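Local coordinates for protein alternansucrase (Leuconostoc mesenteroides, PDB 6HVG) that belongs to glycoside hydrolase family 70, joining a TIM-barrel-type domain to choline-binding-like repeats, and carries a bound calcium ion, at residues 382-387 / 1289-1294; 1043-1048 / 1081-1086. One frame throughout, in Å; residues are numbered along the deposited sequence.

Contact 1: 382-387 / 1289-1294; sequences LVSQSN and DAQTGF
V383 and T1292 pair as the hydrogen-bonded residues of a two-stranded antiparallel sheet whose strands, 383-384 and 1291-1292, come from distant parts of the chain. V383 N reaches T1292 O at 3.1 Å from above that carbonyl's plane, whereas T1292 N meets V383 O within its plane at 3.0 Å. The same V383 O also takes a CA-H contact from Q1291. The V383 and T1292 side chains lie side by side, pointing the same way, CG2 of V383 4.1 Å from CG2 of T1292. On the other face S384 and Q1291 form the non-hydrogen-bonded pair, and L382 CD1 lies 3.8 Å from Q1291 CB.

Beyond the strands, Q385 N bonds to A1290 O at 3.2 Å. The extended chain of Q385 then runs across T1292, its CD 3.7 Å from CG2 of that threonine. D1289 holds CG anti to its backbone nitrogen (chi1 -179°), which carries the carboxylate to two serines. OD1 accepts from the S384 hydroxyl, at a modelled separation too short to be taken literally, and more weakly from S386 OG at 3.1 Å.

At G1293 the chain turns a corner; a CB at these backbone angles would press on the carbonyl O of T1292. F1294 sends its CB away from 382-387, and its ring stacks on F378. Helix 474-495 touches Q385 and T1292 through Q474, so both side chains pack against that helix. The Q385 amide is held by N478 through OE1 and by the carbonyl of I1306 through NE2, while T1292 OG1 bonds to Y1304 O.

Contact 2: 1043-1048 / 1081-1086; sequences NVIYEG and SFELAP
V1044 O takes a weak but nearly straight hydrogen bond from S1081 N at 3.3 Å, just ahead of strand 1045-1047. At I1045 the CA hydrogen points to S1081 O, and the CG2 branch lies 4.0 Å from E1083 CB. Y1046 is gripped through both backbone atoms: its N donates to S1081 O at 3.0 Å, and its O accepts from E1083 N. Its ring presents an edge to the face of F1082 in an offset edge-to-face pair, planes at 66° and Y1046 CD2 3.4 Å from F1082 CE2. Y1046 also stacks on F1074, and F1082 meets it edge-to-face; the helix 1063-1075 that carries F1074 connects strands 1045-1047 and 1081-1083 in a beta-alpha-beta unit of the eight-stranded parallel barrel. E1047 lies on the other face, beside E1083 and pointing the same way. Their carboxylates are turned 45° apart, with E1047 OE2 4.0 Å from E1083 OE2; H752 ND1 hydrogen-bonds to E1047 OE2, and R823 forms a salt bridge with E1083 OE1. G1048 N closes the backbone pairing with an almost linear bond of 2.9 Å to E1083 O. The G1048 carbonyl then receives a hydrogen bond from a water that accepts from A1085 N.

How the contacts relate
Contacts 1 and 2 lie on opposite sides of the chain's centre, their own centres about 70 Å apart and their nearest atoms about 54 Å apart. Along the sequence contact 2 is nested within the loop that contact 1 closes: the pairing of 382-387 with 1289-1294 spans some 900 residues, that of 1043-1048 with 1081-1086 only 32. Contact 1 thus pairs an outgoing with a returning pass of the chain, consistent with the U-shaped course known for family 70 proteins, whereas contact 2 joins neighbouring barrel strands. The calcium ion is bound by E575, D581, N625 and D1159, and none of its ligands comes from either contact; N625 follows strand 617-620, which belongs to the same parallel sheet as contact 2.

Contact 1: 382-387 / 1289-1294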
loop_
_atom_site.group_PDB
_atom_site.type_symbol
_atom_site.label_atom_id
_atom_site.label_comp_id
_atom_site.label_asym_id
_atom_site.label_seq_id
_atom_site.Cartn_x
_atom_site.Cartn_y
_atom_site.Cartn_z
ATOM N N LEU A 382 -34.080 33.030 17.684
ATOM C CA LEU A 382 -34.147 32.145 18.847
ATOM C C LEU A 382 -35.574 31.591 18.952
ATOM O O LEU A 382 -36.529 32.357 18.936
ATOM C CB LEU A 382 -33.727 32.866 20.125
ATOM C CG LEU A 382 -33.459 31.973 21.335
ATOM C CD1 LEU A 382 -32.314 30.988 21.065
ATOM C CD2 LEU A 382 -33.099 32.843 22.534
ATOM N N VAL A 383 -35.703 30.273 19.004
ATOM C CA VAL A 383 -37.001 29.648 19.159
ATOM C C VAL A 383 -36.946 28.553 20.201
ATOM O O VAL A 383 -35.941 27.900 20.387
ATOM C CB VAL A 383 -37.585 29.062 17.857
ATOM C CG1 VAL A 383 -37.854 30.162 16.853
ATOM C CG2 VAL A 383 -36.708 27.976 17.285
ATOM N N SER A 384 -38.060 28.368 20.879
ATOM C CA SER A 384 -38.224 27.301 21.840
ATOM C C SER A 384 -38.727 26.054 21.133
ATOM O O SER A 384 -39.590 26.127 20.260
ATOM C CB SER A 384 -39.235 27.727 22.890
ATOM O OG SER A 384 -39.227 26.838 23.989
ATOM N N GLN A 385 -38.180 24.910 21.495
ATOM C CA GLN A 385 -38.528 23.689 20.817
ATOM C C GLN A 385 -39.543 22.858 21.571
ATOM O O GLN A 385 -40.204 22.003 20.961
ATOM C CB GLN A 385 -37.253 22.884 20.558
ATOM C CG GLN A 385 -36.352 23.533 19.510
ATOM C CD GLN A 385 -35.254 22.631 19.023
ATOM O OE1 GLN A 385 -35.351 22.050 17.953
ATOM N NE2 GLN A 385 -34.201 22.512 19.828
ATOM N N SER A 386 -39.695 23.114 22.873
ATOM C CA SER A 386 -40.588 22.306 23.694
ATOM C C SER A 386 -42.053 22.461 23.293
ATOM O O SER A 386 -42.498 23.560 22.939
ATOM C CB SER A 386 -40.386 22.604 25.178
ATOM O OG SER A 386 -40.684 23.934 25.484
ATOM N N ASN A 387 -42.781 21.349 23.334
ATOM C CA ASN A 387 -44.193 21.313 23.006
ATOM C C ASN A 387 -44.868 20.106 23.696
ATOM O O ASN A 387 -44.312 19.562 24.639
ATOM C CB ASN A 387 -44.353 21.336 21.481
ATOM C CG ASN A 387 -43.708 20.141 20.788
ATOM O OD1 ASN A 387 -43.335 19.146 21.410
ATOM N ND2 ASN A 387 -43.643 20.213 19.484
ATOM N N ASP A 1289 -36.416 22.708 28.270
ATOM C CA ASP A 1289 -36.631 23.515 27.078
ATOM C C ASP A 1289 -35.331 23.891 26.401
ATOM O O ASP A 1289 -34.459 24.487 27.022
ATOM C CB ASP A 1289 -37.375 24.791 27.435
ATOM C CG ASP A 1289 -37.644 25.670 26.222
ATOM O OD1 ASP A 1289 -37.852 25.159 25.105
ATOM O OD2 ASP A 1289 -37.680 26.895 26.393
ATOM N N ALA A 1290 -35.199 23.483 25.144
ATOM C CA ALA A 1290 -34.009 23.710 24.364
ATOM C C ALA A 1290 -34.310 24.817 23.392
ATOM O O ALA A 1290 -35.188 24.671 22.571
ATOM C CB ALA A 1290 -33.625 22.435 23.613
ATOM N N GLN A 1291 -33.607 25.934 23.487
ATOM C CA GLN A 1291 -33.839 27.021 22.572
ATOM C C GLN A 1291 -32.719 27.029 21.584
ATOM O O GLN A 1291 -31.559 26.774 21.939
ATOM C CB GLN A 1291 -33.897 28.339 23.328
ATOM C CG GLN A 1291 -35.070 28.393 24.274
ATOM C CD GLN A 1291 -35.101 29.671 25.071
ATOM O OE1 GLN A 1291 -34.120 30.029 25.733
ATOM N NE2 GLN A 1291 -36.236 30.360 25.029
ATOM N N THR A 1292 -33.042 27.333 20.340
ATOM C CA THR A 1292 -32.031 27.250 19.309
ATOM C C THR A 1292 -32.140 28.394 18.334
ATOM O O THR A 1292 -33.229 28.751 17.921
ATOM C CB THR A 1292 -32.060 25.875 18.613
ATOM O OG1 THR A 1292 -31.027 25.787 17.635
ATOM C CG2 THR A 1292 -33.386 25.637 17.956
ATOM N N GLY A 1293 -30.998 28.960 17.959
ATOM C CA GLY A 1293 -30.980 30.010 16.981
ATOM C C GLY A 1293 -30.062 31.117 17.387
ATOM O O GLY A 1293 -29.434 31.077 18.470
ATOM N N PHE A 1294 -30.004 32.127 16.527
ATOM C CA PHE A 1294 -29.223 33.306 16.756
ATOM C C PHE A 1294 -30.118 34.383 17.380
ATOM O O PHE A 1294 -31.177 34.681 16.862
ATOM C CB PHE A 1294 -28.702 33.835 15.423
ATOM C CG PHE A 1294 -27.841 32.884 14.679
ATOM C CD1 PHE A 1294 -28.398 31.909 13.907
ATOM C CD2 PHE A 1294 -26.442 32.989 14.707
ATOM C CE1 PHE A 1294 -27.591 31.028 13.197
ATOM C CE2 PHE A 1294 -25.637 32.110 13.997
ATOM C CZ PHE A 1294 -26.217 31.127 13.250
#

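Contact 2: 1043-1048 / 1081-1086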
loop_
_atom_site.group_PDB
_atom_site.type_symbol
_atom_site.label_atom_id
_atom_site.label_comp_id
_atom_site.label_asym_id
_atom_site.label_seq_id
_atom_site.Cartn_x
_atom_site.Cartn_y
_atom_site.Cartn_z
ATOM N N ASN A 1043 23.708 -25.055 6.781
ATOM C CA ASN A 1043 22.261 -25.037 6.944
ATOM C C ASN A 1043 21.525 -24.537 5.728
ATOM O O ASN A 1043 22.063 -23.804 4.928
ATOM C CB ASN A 1043 21.880 -24.176 8.126
ATOM C CG ASN A 1043 22.278 -24.802 9.429
ATOM O OD1 ASN A 1043 21.573 -25.673 9.942
ATOM N ND2 ASN A 1043 23.426 -24.388 9.966
ATOM N N VAL A 1044 20.288 -24.986 5.580
ATOM C CA VAL A 1044 19.373 -24.480 4.558
ATOM C C VAL A 1044 17.987 -24.372 5.180
ATOM O O VAL A 1044 17.485 -25.346 5.766
ATOM C CB VAL A 1044 19.289 -25.422 3.358
ATOM C CG1 VAL A 1044 18.310 -24.869 2.340
ATOM C CG2 VAL A 1044 20.655 -25.623 2.740
ATOM N N ILE A 1045 17.367 -23.205 5.046
ATOM C CA ILE A 1045 15.999 -23.010 5.519
ATOM C C ILE A 1045 15.046 -23.201 4.362
ATOM O O ILE A 1045 15.326 -22.763 3.256
ATOM C CB ILE A 1045 15.784 -21.597 6.075
ATOM C CG1 ILE A 1045 16.784 -21.301 7.188
ATOM C CG2 ILE A 1045 14.379 -21.453 6.629
ATOM C CD1 ILE A 1045 16.844 -19.851 7.569
ATOM N N TYR A 1046 13.933 -23.855 4.614
ATOM C CA TYR A 1046 12.907 -23.998 3.612
ATOM C C TYR A 1046 11.707 -23.240 4.104
ATOM O O TYR A 1046 11.150 -23.562 5.159
ATOM C CB TYR A 1046 12.562 -25.459 3.415
ATOM C CG TYR A 1046 11.479 -25.758 2.418
ATOM C CD1 TYR A 1046 11.676 -25.544 1.068
ATOM C CD2 TYR A 1046 10.270 -26.290 2.821
ATOM C CE1 TYR A 1046 10.692 -25.839 0.141
ATOM C CE2 TYR A 1046 9.285 -26.598 1.900
ATOM C CZ TYR A 1046 9.500 -26.365 0.562
ATOM O OH TYR A 1046 8.511 -26.672 -0.340
ATOM N N GLU A 1047 11.335 -22.209 3.356
ATOM C CA GLU A 1047 10.133 -21.458 3.651
ATOM C C GLU A 1047 9.024 -22.191 2.959
ATOM O O GLU A 1047 8.867 -22.070 1.737
ATOM C CB GLU A 1047 10.294 -20.078 3.081
ATOM C CG GLU A 1047 9.152 -19.150 3.424
ATOM C CD GLU A 1047 9.231 -17.872 2.617
ATOM O OE1 GLU A 1047 9.782 -17.924 1.507
ATOM O OE2 GLU A 1047 8.770 -16.825 3.095
ATOM N N GLY A 1048 8.259 -22.967 3.721
ATOM C CA GLY A 1048 7.401 -24.013 3.139
ATOM C C GLY A 1048 5.900 -23.728 3.122
ATOM O O GLY A 1048 5.138 -24.494 3.669
ATOM N N SER A 1081 16.373 -26.544 8.647
ATOM C CA SER A 1081 15.229 -25.905 9.328
ATOM C C SER A 1081 14.035 -25.636 8.410
ATOM O O SER A 1081 14.188 -25.145 7.304
ATOM C CB SER A 1081 15.651 -24.604 9.984
ATOM O OG SER A 1081 14.637 -24.168 10.878
ATOM N N PHE A 1082 12.842 -25.961 8.892
ATOM C CA PHE A 1082 11.610 -25.825 8.134
ATOM C C PHE A 1082 10.838 -24.623 8.653
ATOM O O PHE A 1082 10.370 -24.614 9.795
ATOM C CB PHE A 1082 10.755 -27.070 8.284
ATOM C CG PHE A 1082 9.751 -27.258 7.165
ATOM C CD1 PHE A 1082 8.591 -26.499 7.118
ATOM C CD2 PHE A 1082 9.966 -28.200 6.173
ATOM C CE1 PHE A 1082 7.686 -26.676 6.099
ATOM C CE2 PHE A 1082 9.058 -28.385 5.155
ATOM C CZ PHE A 1082 7.917 -27.629 5.118
ATOM N N GLU A 1083 10.733 -23.589 7.831
ATOM C CA GLU A 1083 9.970 -22.405 8.207
ATOM C C GLU A 1083 8.539 -22.665 7.835
ATOM O O GLU A 1083 8.190 -22.690 6.657
ATOM C CB GLU A 1083 10.498 -21.147 7.512
ATOM C CG GLU A 1083 9.954 -19.859 8.083
ATOM C CD GLU A 1083 10.139 -18.672 7.150
ATOM O OE1 GLU A 1083 11.246 -18.514 6.583
ATOM O OE2 GLU A 1083 9.160 -17.897 6.967
ATOM N N LEU A 1084 7.717 -22.898 8.858
ATOM C CA LEU A 1084 6.277 -23.145 8.697
ATOM C C LEU A 1084 5.532 -21.825 8.685
ATOM O O LEU A 1084 5.933 -20.881 9.348
ATOM C CB LEU A 1084 5.744 -23.994 9.856
ATOM C CG LEU A 1084 6.218 -25.440 9.923
ATOM C CD1 LEU A 1084 6.449 -25.873 11.341
ATOM C CD2 LEU A 1084 5.231 -26.380 9.259
ATOM N N ALA A 1085 4.417 -21.789 7.972
ATOM C CA ALA A 1085 3.533 -20.639 7.981
ATOM C C ALA A 1085 3.101 -20.310 9.414
ATOM O O ALA A 1085 3.223 -21.156 10.312
ATOM C CB ALA A 1085 2.312 -20.914 7.134
ATOM N N PRO A 1086 2.634 -19.067 9.644
ATOM C CA PRO A 1086 2.073 -18.713 10.942
ATOM C C PRO A 1086 0.807 -19.504 11.187
ATOM O O PRO A 1086 -0.096 -19.509 10.338
ATOM C CB PRO A 1086 1.751 -17.232 10.799
ATOM C CG PRO A 1086 1.602 -17.023 9.324
ATOM C CD PRO A 1086 2.645 -17.917 8.732
HETATM O O HOH W 1 4.002 -24.396 6.641
#